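Local atomic coordinates of amidohydrolase (Thermotoga maritima, PDB entry 3OOQ), a protein that is probably a TIM-barrel amidohydrolase, perhaps with allantoinase activity. Residues Phe54-Phe59 against Ser365-Asp370; Phe9-Val14 against Pro21-Val26; Leu303-Pro308 against Thr316-Thr321; Gly110-Val115 against Ile310-Ala315. All coordinates share one frame; numbering follows the deposited sequence.

Contact 1 (Phe54-Phe59 against Ser365-Asp370)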
# COMPACT_ATOMS: atom_id res chain seq x y z
N PHE F 54 7.76 41.29 -44.60
CA PHE F 54 8.85 40.32 -44.71
C PHE F 54 8.25 38.96 -44.99
O PHE F 54 7.29 38.57 -44.34
CB PHE F 54 9.67 40.28 -43.42
CG PHE F 54 10.43 41.54 -43.14
CD1 PHE F 54 9.78 42.76 -43.03
CD2 PHE F 54 11.81 41.50 -42.97
CE1 PHE F 54 10.51 43.95 -42.77
CE2 PHE F 54 12.55 42.67 -42.71
CZ PHE F 54 11.90 43.89 -42.62
N LEU F 55 8.82 38.24 -45.95
CA LEU F 55 8.32 36.93 -46.32
C LEU F 55 9.36 35.88 -45.97
O LEU F 55 10.49 35.91 -46.48
CB LEU F 55 7.98 36.87 -47.81
CG LEU F 55 7.21 35.66 -48.32
CD1 LEU F 55 5.83 35.54 -47.67
CD2 LEU F 55 7.06 35.73 -49.83
N PHE F 56 8.98 34.95 -45.09
CA PHE F 56 9.89 33.93 -44.58
C PHE F 56 9.35 32.56 -44.95
O PHE F 56 8.15 32.43 -45.21
CB PHE F 56 10.03 34.06 -43.06
CG PHE F 56 11.09 35.06 -42.65
CD1 PHE F 56 10.87 36.42 -42.79
CD2 PHE F 56 12.31 34.63 -42.13
CE1 PHE F 56 11.84 37.34 -42.42
CE2 PHE F 56 13.28 35.54 -41.75
CZ PHE F 56 13.05 36.90 -41.90
N PRO F 57 10.23 31.54 -45.00
CA PRO F 57 9.68 30.19 -45.02
C PRO F 57 9.04 29.91 -43.66
O PRO F 57 9.36 30.59 -42.67
CB PRO F 57 10.92 29.31 -45.20
CG PRO F 57 12.02 30.07 -44.64
CD PRO F 57 11.68 31.54 -44.76
N GLY F 58 8.13 28.94 -43.60
CA GLY F 58 7.62 28.49 -42.29
C GLY F 58 8.76 27.89 -41.49
O GLY F 58 9.64 27.21 -42.06
N PHE F 59 8.76 28.11 -40.17
CA PHE F 59 9.76 27.48 -39.29
C PHE F 59 9.45 26.02 -39.07
O PHE F 59 8.30 25.59 -39.17
CB PHE F 59 9.89 28.21 -37.96
CG PHE F 59 10.32 29.65 -38.10
CD1 PHE F 59 11.45 29.98 -38.82
CD2 PHE F 59 9.59 30.67 -37.48
CE1 PHE F 59 11.86 31.31 -38.96
CE2 PHE F 59 9.98 32.00 -37.61
CZ PHE F 59 11.12 32.32 -38.34
N SER F 365 5.25 41.23 -40.20
CA SER F 365 5.11 42.68 -40.22
C SER F 365 6.49 43.35 -40.20
O SER F 365 6.64 44.49 -40.61
CB SER F 365 4.26 43.16 -39.02
OG SER F 365 5.01 43.08 -37.80
N GLY F 366 7.48 42.62 -39.69
CA GLY F 366 8.85 43.09 -39.54
C GLY F 366 9.71 41.87 -39.31
O GLY F 366 9.22 40.73 -39.43
N HIS F 367 10.98 42.07 -38.96
CA HIS F 367 11.88 40.94 -38.76
C HIS F 367 11.39 40.05 -37.59
O HIS F 367 11.01 40.58 -36.55
CB HIS F 367 13.31 41.43 -38.51
CG HIS F 367 14.34 40.36 -38.68
ND1 HIS F 367 14.45 39.29 -37.82
CD2 HIS F 367 15.30 40.19 -39.62
CE1 HIS F 367 15.43 38.49 -38.23
NE2 HIS F 367 15.96 39.02 -39.32
N PRO F 368 11.40 38.72 -37.77
CA PRO F 368 10.88 37.80 -36.72
C PRO F 368 11.63 37.86 -35.39
O PRO F 368 11.08 37.48 -34.36
CB PRO F 368 11.05 36.41 -37.35
CG PRO F 368 10.98 36.68 -38.83
CD PRO F 368 11.72 37.98 -39.00
N PHE F 369 12.87 38.33 -35.41
CA PHE F 369 13.66 38.44 -34.18
C PHE F 369 13.48 39.82 -33.56
O PHE F 369 14.15 40.16 -32.59
CB PHE F 369 15.15 38.17 -34.42
CG PHE F 369 15.47 36.77 -34.90
CD1 PHE F 369 14.52 35.75 -34.84
CD2 PHE F 369 16.76 36.46 -35.38
CE1 PHE F 369 14.84 34.45 -35.29
CE2 PHE F 369 17.07 35.17 -35.83
CZ PHE F 369 16.11 34.16 -35.77
N ASP F 370 12.61 40.62 -34.16
CA ASP F 370 12.28 41.92 -33.59
C ASP F 370 10.99 41.67 -32.84
O ASP F 370 9.99 41.24 -33.42
CB ASP F 370 12.09 43.00 -34.67
CG ASP F 370 11.84 44.40 -34.09
OD1 ASP F 370 11.27 44.55 -32.99
OD2 ASP F 370 12.23 45.38 -34.75
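Pro368 lies over the ring of Phe56, and this is the tight part of the contact. Its CG stands 3.7 Å from the centroid of the Phe56 ring, only 10° off the normal, in a CH-pi contact. Pro368 CD comes closer still to the rim, 3.4 Å from Phe56 CZ. Phe56 CG is anti to its carbonyl carbon (chi1 -85°), which swings the ring out to meet the proline from the opposite direction. The same ring turns an edge to the face of His367, with planes at 73° and centroids 5.8 Å apart. His367 ND1 accepts the N-H of Phe369 within its ring plane, and NE2 is bonded to Glu329, so both nitrogens fix the imidazole. Farther along, the Phe59 ring edge meets Pro368 loosely, CZ to Pro368 CB 4.2 Å. The more solvent-accessible side is at Phe54. Its ring lies against bare backbone, with His367 N above its centre and Gly366 CA 3.6 Å from Phe54 CD1. No hydrogen bond joins the two segments. The loop 365-370 ends in a type I turn from His367 to Asp370. The arrangement belongs to the amidohydrolase fold, where chain returning from the barrel packs on the strand that leads into it.

Contact 2 (Phe9-Val14 against Pro21-Val26)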
# COMPACT_ATOMS: atom_id res chain seq x y z
N PHE F 9 3.39 37.04 -54.79
CA PHE F 9 3.69 37.94 -53.68
C PHE F 9 4.65 39.00 -54.17
O PHE F 9 5.73 38.67 -54.66
CB PHE F 9 4.29 37.18 -52.49
CG PHE F 9 3.35 36.18 -51.87
CD1 PHE F 9 2.38 36.60 -50.95
CD2 PHE F 9 3.43 34.83 -52.18
CE1 PHE F 9 1.50 35.68 -50.36
CE2 PHE F 9 2.57 33.89 -51.59
CZ PHE F 9 1.60 34.33 -50.67
N LYS F 10 4.28 40.26 -54.03
CA LYS F 10 5.08 41.35 -54.61
C LYS F 10 5.75 42.26 -53.59
O LYS F 10 5.12 42.73 -52.64
CB LYS F 10 4.23 42.20 -55.59
CG LYS F 10 3.67 41.39 -56.77
CD LYS F 10 4.21 41.77 -58.16
CE LYS F 10 5.55 42.51 -58.18
NZ LYS F 10 6.21 42.35 -59.52
N ASN F 11 7.04 42.52 -53.80
CA ASN F 11 7.75 43.62 -53.13
C ASN F 11 7.95 43.46 -51.62
O ASN F 11 8.16 44.44 -50.90
CB ASN F 11 7.08 44.97 -53.50
CG ASN F 11 7.99 46.16 -53.25
OD1 ASN F 11 9.20 46.11 -53.48
ND2 ASN F 11 7.41 47.25 -52.78
N ALA F 12 7.91 42.22 -51.14
CA ALA F 12 8.35 41.90 -49.79
C ALA F 12 9.87 42.01 -49.70
O ALA F 12 10.56 41.96 -50.72
CB ALA F 12 7.92 40.47 -49.42
N THR F 13 10.39 42.15 -48.48
CA THR F 13 11.77 41.76 -48.23
C THR F 13 11.71 40.24 -48.05
O THR F 13 11.14 39.73 -47.07
CB THR F 13 12.36 42.44 -46.98
OG1 THR F 13 12.28 43.86 -47.11
CG2 THR F 13 13.83 42.01 -46.75
N VAL F 14 12.26 39.53 -49.03
CA VAL F 14 12.20 38.07 -49.08
C VAL F 14 13.45 37.49 -48.43
O VAL F 14 14.58 37.88 -48.78
CB VAL F 14 12.05 37.52 -50.55
CG1 VAL F 14 11.94 35.98 -50.56
CG2 VAL F 14 10.84 38.14 -51.24
N PRO F 21 18.83 37.90 -48.14
CA PRO F 21 17.54 38.53 -48.39
C PRO F 21 17.61 39.60 -49.49
O PRO F 21 18.69 40.11 -49.79
CB PRO F 21 17.17 39.16 -47.03
CG PRO F 21 18.46 39.26 -46.27
CD PRO F 21 19.34 38.17 -46.78
N PHE F 22 16.47 39.92 -50.08
CA PHE F 22 16.40 40.93 -51.14
C PHE F 22 14.97 41.40 -51.18
O PHE F 22 14.07 40.69 -50.72
CB PHE F 22 16.77 40.32 -52.50
CG PHE F 22 15.88 39.17 -52.91
CD1 PHE F 22 16.09 37.90 -52.39
CD2 PHE F 22 14.82 39.38 -53.77
CE1 PHE F 22 15.25 36.84 -52.74
CE2 PHE F 22 13.97 38.34 -54.14
CZ PHE F 22 14.18 37.07 -53.64
N LYS F 23 14.77 42.60 -51.73
CA LYS F 23 13.45 43.10 -52.03
C LYS F 23 12.99 42.47 -53.34
O LYS F 23 13.69 42.53 -54.34
CB LYS F 23 13.48 44.63 -52.13
CG LYS F 23 12.19 45.31 -51.70
CD LYS F 23 12.43 46.73 -51.14
CE LYS F 23 12.91 46.71 -49.68
NZ LYS F 23 12.98 48.10 -49.09
N GLY F 24 11.82 41.83 -53.33
CA GLY F 24 11.39 41.11 -54.52
C GLY F 24 10.15 40.28 -54.36
O GLY F 24 9.37 40.48 -53.42
N ASP F 25 9.98 39.33 -55.26
CA ASP F 25 8.71 38.64 -55.46
C ASP F 25 8.86 37.13 -55.34
O ASP F 25 9.95 36.56 -55.53
CB ASP F 25 8.13 38.96 -56.84
CG ASP F 25 8.13 40.45 -57.17
OD1 ASP F 25 7.90 41.28 -56.28
OD2 ASP F 25 8.35 40.79 -58.36
N VAL F 26 7.74 36.49 -55.03
CA VAL F 26 7.68 35.04 -54.96
C VAL F 26 6.39 34.61 -55.63
O VAL F 26 5.31 35.08 -55.28
CB VAL F 26 7.76 34.54 -53.48
CG1 VAL F 26 7.53 33.04 -53.38
CG2 VAL F 26 9.08 34.94 -52.83
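Phe9-Val14 and Pro21-Val26 form an antiparallel beta hairpin interrupted by a beta bulge, part of the small beta structure beside the barrel. Phe9 pairs with Val26 before the bulge, and Ala12, Thr13 and Val14 pair with Gly24, Lys23 and Phe22 after it. The register shifts by one between, and the chain turns a corner at Asn11 and at Lys23.

Val14 is the main bump. Its CB sits over one face of the Phe22 ring, 4.1 Å from the centroid and toward the rim. Its CG1 meets Val26 CG2 at 3.8 Å, and its CG2 rests on Gly24 O at 3.5 Å. Phe22 CG lies between the backbone N and the carbonyl carbon (chi1 59°), which folds the ring back over Gly24. The hollow at Gly24 takes that ring: a CB there would clash with Phe22 CE2.

On the other side Asp25 fills the bulge. Its OD1 takes the N-H of Asn11 at 2.9 Å, nearly along the C-O axis. Its OD2 also accepts Ile40 N. Lys10 bends at chi2 and chi3 to curl back onto the carboxylate, and Ile40 O shares its NZ. The salt bridge from Lys10 NZ reaches Asp25 OD2 at 2.9 Å. With an alanine here, the Asn11 N-H would probably be left without this acceptor and the Lys10 ammonium without its close counter-charge. Lys10 NZ meets Asp25 OD2 from above the carboxylate plane, 51° out of it.

Contact 3 (Leu303-Pro308 against Thr316-Thr321); sequences LMCDHP and TVQAAT
Gln318 reaches from the helix to the backbone carbonyl of Met304, a selenomethionine in this crystal. Its side chain is fully extended: CG is anti to the backbone N (chi1 179°) and the chain stays straight at chi2. This carries the amide well out from the helix, toward segment 303-308. NE2 then donates to Met304 O at 2.9 Å, with an N-H...O angle of 157°. The donor stands above the carbonyl plane, 47° out of it, and does not point at a lone pair. The other end of the amide is held too, because OE1 accepts Leu274 N and Leu275 N. Bonds at both ends fix which way the amide faces.

Leu303 also places CG anti to its backbone N and crosses Gln318 at a slant. Its CD1 lies 3.7 Å from Gln318 NE2, and its CD2 rests 4.0 Å from Ala319 CB. Cys305 SG comes only to 4.1 Å from Gln318 NE2. A leucine in place of Gln318 would probably leave the buried Met304 carbonyl and the two N-H groups of Leu274 and Leu275 without this partner.

The segment 303-308 follows strand 301-303 and carries Asp306, whose side chain touches His63, His65 and His251. This is consistent with the C-terminal rim of an amidohydrolase TIM barrel, where the last strand brings an aspartate to the metal site.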
# COMPACT_ATOMS: atom_id res chain seq x y z
N LEU F 303 17.38 23.96 -33.84
CA LEU F 303 16.89 24.44 -32.56
C LEU F 303 15.43 24.04 -32.32
O LEU F 303 14.56 24.37 -33.14
CB LEU F 303 17.06 25.96 -32.46
CG LEU F 303 16.59 26.67 -31.19
CD1 LEU F 303 17.32 26.16 -29.93
CD2 LEU F 303 16.76 28.18 -31.34
N MSE F 304 15.18 23.38 -31.19
CA MSE F 304 13.83 23.01 -30.76
C MSE F 304 13.35 23.85 -29.58
O MSE F 304 14.15 24.35 -28.80
CB MSE F 304 13.76 21.52 -30.36
CG MSE F 304 14.46 21.19 -29.04
SE MSE F 304 13.93 19.45 -28.33
CE MSE F 304 15.46 18.40 -28.99
N CYS F 305 12.02 23.96 -29.46
CA CYS F 305 11.39 24.46 -28.24
C CYS F 305 11.17 23.33 -27.24
O CYS F 305 10.91 23.58 -26.06
CB CYS F 305 10.04 25.10 -28.58
SG CYS F 305 10.22 26.70 -29.39
N ASP F 306 11.25 22.09 -27.73
CA ASP F 306 10.77 20.91 -26.98
C ASP F 306 9.36 21.16 -26.43
O ASP F 306 9.04 20.79 -25.28
CB ASP F 306 11.72 20.56 -25.83
CG ASP F 306 11.51 19.14 -25.30
OD1 ASP F 306 10.89 18.31 -25.98
OD2 ASP F 306 12.00 18.87 -24.19
N HIS F 307 8.52 21.79 -27.24
CA HIS F 307 7.16 22.14 -26.81
C HIS F 307 6.51 20.93 -26.13
O HIS F 307 6.52 19.85 -26.72
CB HIS F 307 6.34 22.60 -28.02
CG HIS F 307 4.92 22.95 -27.70
ND1 HIS F 307 4.47 24.25 -27.62
CD2 HIS F 307 3.85 22.16 -27.46
CE1 HIS F 307 3.18 24.25 -27.35
NE2 HIS F 307 2.77 23.00 -27.25
N PRO F 308 5.90 21.09 -24.92
CA PRO F 308 5.53 22.30 -24.17
C PRO F 308 6.55 22.96 -23.23
O PRO F 308 6.21 23.95 -22.58
CB PRO F 308 4.32 21.83 -23.36
CG PRO F 308 4.67 20.40 -23.03
CD PRO F 308 5.26 19.89 -24.33
N THR F 316 10.68 31.98 -32.16
CA THR F 316 11.49 33.15 -32.56
C THR F 316 12.05 33.89 -31.37
O THR F 316 13.08 34.57 -31.49
CB THR F 316 10.74 34.15 -33.48
OG1 THR F 316 9.59 34.68 -32.80
CG2 THR F 316 10.30 33.45 -34.76
N VAL F 317 11.36 33.79 -30.24
CA VAL F 317 11.79 34.44 -29.01
C VAL F 317 13.05 33.74 -28.48
O VAL F 317 14.03 34.41 -28.11
CB VAL F 317 10.68 34.45 -27.91
CG1 VAL F 317 11.17 35.18 -26.66
CG2 VAL F 317 9.41 35.11 -28.41
N GLN F 318 13.02 32.41 -28.46
CA GLN F 318 14.18 31.63 -28.06
C GLN F 318 15.37 31.86 -29.00
O GLN F 318 16.48 32.11 -28.54
CB GLN F 318 13.85 30.13 -28.01
CG GLN F 318 15.08 29.32 -27.59
CD GLN F 318 14.84 27.85 -27.43
OE1 GLN F 318 15.31 27.25 -26.47
NE2 GLN F 318 14.12 27.23 -28.38
N ALA F 319 15.14 31.78 -30.31
CA ALA F 319 16.23 32.00 -31.28
C ALA F 319 16.83 33.39 -31.10
O ALA F 319 18.03 33.50 -30.86
CB ALA F 319 15.74 31.79 -32.69
N ALA F 320 15.99 34.43 -31.16
CA ALA F 320 16.45 35.82 -30.99
C ALA F 320 17.32 36.01 -29.75
O ALA F 320 18.37 36.63 -29.82
CB ALA F 320 15.28 36.76 -30.96
N THR F 321 16.89 35.44 -28.63
CA THR F 321 17.62 35.55 -27.35
C THR F 321 19.04 35.00 -27.46
O THR F 321 19.96 35.47 -26.76
CB THR F 321 16.84 34.84 -26.22
OG1 THR F 321 15.60 35.52 -26.02
CG2 THR F 321 17.63 34.83 -24.90

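Contact 4 (Gly110-Val115 against Ile310-Ala315); sequences GGVTSV and IPLEFA
Leu312 and Val112 meet through extended first torsions. Leu312 CG is anti to the backbone N (chi1 -161°), and so is Val112 CG1 (chi1 -178°). The two side chains cross at about a right angle. Leu312 CD2 drops between two valines, 3.9 Å from Val112 CG1 and 3.6 Å from Val115 CG1. Val112 CG2 touches Ala315 CB at 4.0 Å and also lies against Leu312 O. One leucine thus bridges Val112 and Val115 of strand 112-117, while Ala315, at the start of helix 315-321, adds a second apolar support.

At the other end, just past helix 103-108, the backbones come together. Gly110 CA points a C-H at Glu313 O, 3.5 Å away. The absence of a side chain matters here, since a CB on Gly110 would collide with that oxygen.

No direct hydrogen bond joins the segments. Instead one water donates to both Gly110 O and Glu313 O, each at 2.7 Å. Two carbonyls cannot bond to each other, and the water supplies the missing hydrogens. The chemistry therefore implies an apolar seam at the leucine and a hydrated polar joint at the glycine.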
# COMPACT_ATOMS: atom_id res chain seq x y z
N GLY F 110 3.17 32.20 -34.40
CA GLY F 110 4.60 32.40 -34.21
C GLY F 110 5.44 31.98 -35.41
O GLY F 110 6.67 31.97 -35.36
N GLY F 111 4.76 31.61 -36.49
CA GLY F 111 5.41 31.36 -37.76
C GLY F 111 5.95 29.97 -37.97
O GLY F 111 6.73 29.75 -38.87
N VAL F 112 5.51 29.02 -37.13
CA VAL F 112 5.91 27.62 -37.25
C VAL F 112 4.88 26.82 -38.07
O VAL F 112 3.68 26.83 -37.76
CB VAL F 112 6.07 26.95 -35.86
CG1 VAL F 112 6.55 25.51 -36.00
CG2 VAL F 112 7.07 27.74 -35.02
N THR F 113 5.35 26.12 -39.09
CA THR F 113 4.42 25.42 -39.98
C THR F 113 4.57 23.90 -39.97
O THR F 113 3.60 23.19 -40.22
CB THR F 113 4.55 25.93 -41.43
OG1 THR F 113 5.91 25.79 -41.86
CG2 THR F 113 4.13 27.39 -41.53
N SER F 114 5.77 23.41 -39.70
CA SER F 114 6.06 21.96 -39.70
C SER F 114 6.82 21.55 -38.44
O SER F 114 7.65 22.30 -37.95
CB SER F 114 6.91 21.58 -40.93
OG SER F 114 6.21 21.80 -42.15
N VAL F 115 6.54 20.35 -37.95
CA VAL F 115 7.23 19.82 -36.78
C VAL F 115 7.35 18.31 -36.89
O VAL F 115 6.53 17.65 -37.54
CB VAL F 115 6.48 20.14 -35.42
CG1 VAL F 115 6.22 21.64 -35.26
CG2 VAL F 115 5.14 19.41 -35.37
N ILE F 310 9.02 24.90 -23.84
CA ILE F 310 8.86 26.27 -24.33
C ILE F 310 7.75 26.24 -25.37
O ILE F 310 7.76 25.40 -26.26
CB ILE F 310 10.16 26.82 -24.99
CG1 ILE F 310 11.33 26.76 -23.99
CG2 ILE F 310 9.96 28.25 -25.53
CD1 ILE F 310 12.69 26.79 -24.68
N PRO F 311 6.76 27.14 -25.24
CA PRO F 311 5.69 27.06 -26.23
C PRO F 311 6.25 27.31 -27.63
O PRO F 311 7.09 28.18 -27.82
CB PRO F 311 4.72 28.16 -25.81
CG PRO F 311 4.98 28.38 -24.36
CD PRO F 311 6.46 28.10 -24.16
N LEU F 312 5.76 26.54 -28.60
CA LEU F 312 6.19 26.63 -29.96
C LEU F 312 5.98 28.03 -30.52
O LEU F 312 6.81 28.53 -31.29
CB LEU F 312 5.46 25.57 -30.79
CG LEU F 312 6.04 25.17 -32.13
CD1 LEU F 312 7.51 24.79 -32.04
CD2 LEU F 312 5.22 24.02 -32.68
N GLU F 313 4.89 28.67 -30.10
CA GLU F 313 4.59 30.04 -30.50
C GLU F 313 5.77 30.97 -30.27
O GLU F 313 5.86 32.02 -30.92
CB GLU F 313 3.34 30.59 -29.79
CG GLU F 313 3.43 30.65 -28.26
CD GLU F 313 2.10 31.01 -27.61
OE1 GLU F 313 1.40 31.90 -28.16
OE2 GLU F 313 1.76 30.39 -26.55
N PHE F 314 6.66 30.57 -29.36
CA PHE F 314 7.78 31.42 -28.98
C PHE F 314 9.14 30.99 -29.55
O PHE F 314 10.19 31.43 -29.07
CB PHE F 314 7.85 31.57 -27.45
CG PHE F 314 6.62 32.22 -26.84
CD1 PHE F 314 6.10 33.40 -27.38
CD2 PHE F 314 6.00 31.66 -25.72
CE1 PHE F 314 4.96 34.01 -26.81
CE2 PHE F 314 4.86 32.26 -25.14
CZ PHE F 314 4.34 33.43 -25.68
N ALA F 315 9.12 30.15 -30.59
CA ALA F 315 10.34 29.71 -31.25
C ALA F 315 11.26 30.89 -31.63
O ALA F 315 12.49 30.81 -31.44
CB ALA F 315 10.01 28.88 -32.48
O HOH W 1 7.77 32.28 -32.88

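Strand 54-64 ties the set together. Contacts 1 and 2, centres 12 Å apart, meet where Leu55 N probably bonds to Thr13 O (3.0 Å). Contacts 1 and 4, also 12 Å apart, meet where Phe59 N probably bonds to Gly111 O (2.9 Å). Contact 3 is closest to contact 4, with centres 8 Å apart: His307 ND1 probably accepts Leu312 N at 2.8 Å. Phe59 and Phe369 of contact 1 pack on helix 315-321. Contact 2 stands apart from contact 3, with centres about 26 Å apart. Contact 3 probably lies nearest the active site; contact 2 belongs to the outlying beta structure.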